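Local coordinates for protein B-agarase (Agarivorans gilvus, PDB 5Z6P) that is a family 50 glycoside hydrolase, an agarase that probably cleaves the beta-glycosidic linkages of agarose, at residues Ile307-Asn312 with Gly434-Pro439. Numbering follows the deposited sequence.
Sequences IIRLAN and GNWTAP
Two loops of what is probably the (beta/alpha)8-barrel domain, as in other family 50 glycoside hydrolases, one following strand 299-305, the other following helix 413-428, meet here through a single beta bridge between Ile308 and Thr437. Ile307 N donates a hydrogen bond to Asn435 O at 2.9 Å, and Ala438 N reaches Ile308 O at 3.0 Å in a nearly straight bond (171°); between them, Ile308 N makes a weak bond to Trp436 O. Ile308 lies alongside Thr437, its CD1 3.5 Å from OG1, a hydroxyl that also donates to Gly434 O within its own loop. Ile307 CD1 and Arg309 NH1 both come up to Trp436 obliquely, CD1 3.6 Å from CE3 of the indole, while Trp436 CB lies over one face of the Arg309 guanidinium, toward its rim. That group is tilted 47° from the indole. Asn435 ND2 sits 3.2 Å above the indole plane, over its centre, and Asn452, Asn508 and Arg619 also touch Trp436. Arg309 NE and NH2 grip Asn312 OD1 side-on, NH2 at 2.8 Å. Asn435 N bonds to Asp306 OD1, continuing the junction toward the strand. Two good backbone bonds and a weak one hold the loops together, while the grip on one amide oxygen should limit rotation of the guanidinium beside Trp436.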
loop_
_atom_site.group_PDB
_atom_site.type_symbol
_atom_site.label_atom_id
_atom_site.label_comp_id
_atom_site.label_asym_id
_atom_site.label_seq_id
_atom_site.Cartn_x
_atom_site.Cartn_y
_atom_site.Cartn_z
ATOM N N ILE A 307 -10.716 4.103 -4.035
ATOM C CA ILE A 307 -11.387 4.789 -2.933
ATOM C C ILE A 307 -12.136 6.030 -3.429
ATOM O O ILE A 307 -11.780 7.150 -3.118
ATOM C CB ILE A 307 -10.397 5.186 -1.828
ATOM C CG1 ILE A 307 -9.457 4.022 -1.499
ATOM C CG2 ILE A 307 -11.152 5.658 -0.577
ATOM C CD1 ILE A 307 -10.093 2.918 -0.660
ATOM N N ILE A 308 -13.181 5.814 -4.213
ATOM C CA ILE A 308 -14.026 6.906 -4.650
ATOM C C ILE A 308 -15.290 6.892 -3.782
ATOM O O ILE A 308 -16.355 6.445 -4.176
ATOM C CB ILE A 308 -14.319 6.803 -6.149
ATOM C CG1 ILE A 308 -12.974 6.715 -6.888
ATOM C CG2 ILE A 308 -15.110 8.018 -6.622
ATOM C CD1 ILE A 308 -13.060 6.333 -8.306
ATOM N N ARG A 309 -15.114 7.411 -2.576
ATOM C CA ARG A 309 -16.100 7.332 -1.513
ATOM C C ARG A 309 -15.592 8.210 -0.375
ATOM O O ARG A 309 -14.441 8.673 -0.423
ATOM C CB ARG A 309 -16.296 5.887 -1.051
ATOM C CG ARG A 309 -15.066 5.274 -0.389
ATOM C CD ARG A 309 -15.301 3.814 0.004
ATOM N NE ARG A 309 -14.278 3.312 0.914
ATOM C CZ ARG A 309 -14.149 2.030 1.251
ATOM N NH1 ARG A 309 -14.989 1.129 0.752
ATOM N NH2 ARG A 309 -13.189 1.649 2.079
ATOM N N LEU A 310 -16.428 8.432 0.641
ATOM C CA LEU A 310 -16.064 9.325 1.738
ATOM C C LEU A 310 -15.564 8.585 2.982
ATOM O O LEU A 310 -14.897 9.166 3.827
ATOM C CB LEU A 310 -17.246 10.201 2.134
ATOM C CG LEU A 310 -17.732 11.256 1.152
ATOM C CD1 LEU A 310 -18.554 12.289 1.891
ATOM C CD2 LEU A 310 -16.582 11.900 0.393
ATOM N N ALA A 311 -15.874 7.297 3.062
ATOM C CA ALA A 311 -15.694 6.523 4.287
ATOM C C ALA A 311 -14.270 6.509 4.831
ATOM O O ALA A 311 -14.066 6.258 6.011
ATOM C CB ALA A 311 -16.167 5.096 4.058
ATOM N N ASN A 312 -13.280 6.762 3.979
ATOM C CA ASN A 312 -11.896 6.725 4.432
ATOM C C ASN A 312 -11.326 8.118 4.766
ATOM O O ASN A 312 -10.144 8.228 5.090
ATOM C CB ASN A 312 -10.989 6.038 3.382
ATOM C CG ASN A 312 -11.225 4.525 3.265
ATOM O OD1 ASN A 312 -12.350 4.062 3.150
ATOM N ND2 ASN A 312 -10.145 3.766 3.269
ATOM N N GLY A 434 -11.849 3.042 -9.979
ATOM C CA GLY A 434 -11.129 1.903 -9.456
ATOM C C GLY A 434 -11.807 1.159 -8.321
ATOM O O GLY A 434 -13.016 1.210 -8.177
ATOM N N ASN A 435 -11.018 0.457 -7.517
ATOM C CA ASN A 435 -11.604 -0.352 -6.461
ATOM C C ASN A 435 -12.137 0.499 -5.334
ATOM O O ASN A 435 -11.635 1.592 -5.090
ATOM C CB ASN A 435 -10.610 -1.350 -5.904
ATOM C CG ASN A 435 -11.302 -2.536 -5.274
ATOM O OD1 ASN A 435 -12.444 -2.834 -5.618
ATOM N ND2 ASN A 435 -10.634 -3.203 -4.357
ATOM N N TRP A 436 -13.153 -0.024 -4.654
ATOM C CA TRP A 436 -13.812 0.667 -3.561
ATOM C C TRP A 436 -14.420 1.981 -4.044
ATOM O O TRP A 436 -14.246 3.033 -3.421
ATOM C CB TRP A 436 -12.821 0.885 -2.407
ATOM C CG TRP A 436 -12.273 -0.437 -1.854
ATOM C CD1 TRP A 436 -12.998 -1.444 -1.275
ATOM C CD2 TRP A 436 -10.911 -0.877 -1.851
ATOM N NE1 TRP A 436 -12.168 -2.482 -0.905
ATOM C CE2 TRP A 436 -10.879 -2.158 -1.247
ATOM C CE3 TRP A 436 -9.703 -0.312 -2.292
ATOM C CZ2 TRP A 436 -9.692 -2.883 -1.070
ATOM C CZ3 TRP A 436 -8.523 -1.031 -2.117
ATOM C CH2 TRP A 436 -8.525 -2.306 -1.514
ATOM N N THR A 437 -15.098 1.905 -5.186
ATOM C CA THR A 437 -15.955 2.972 -5.664
ATOM C C THR A 437 -17.332 2.816 -5.006
ATOM O O THR A 437 -17.872 1.711 -4.984
ATOM C CB THR A 437 -16.083 2.943 -7.199
ATOM O OG1 THR A 437 -14.844 3.336 -7.803
ATOM C CG2 THR A 437 -17.173 3.885 -7.663
ATOM N N ALA A 438 -17.884 3.899 -4.458
ATOM C CA ALA A 438 -19.217 3.853 -3.841
ATOM C C ALA A 438 -20.250 3.363 -4.841
ATOM O O ALA A 438 -20.250 3.788 -5.979
ATOM C CB ALA A 438 -19.619 5.210 -3.301
ATOM N N PRO A 439 -21.134 2.458 -4.402
ATOM C CA PRO A 439 -22.127 1.829 -5.272
ATOM C C PRO A 439 -23.091 2.850 -5.862
ATOM O O PRO A 439 -23.771 2.540 -6.830
ATOM C CB PRO A 439 -22.862 0.864 -4.334
ATOM C CG PRO A 439 -21.970 0.691 -3.178
ATOM C CD PRO A 439 -21.262 1.991 -3.013
#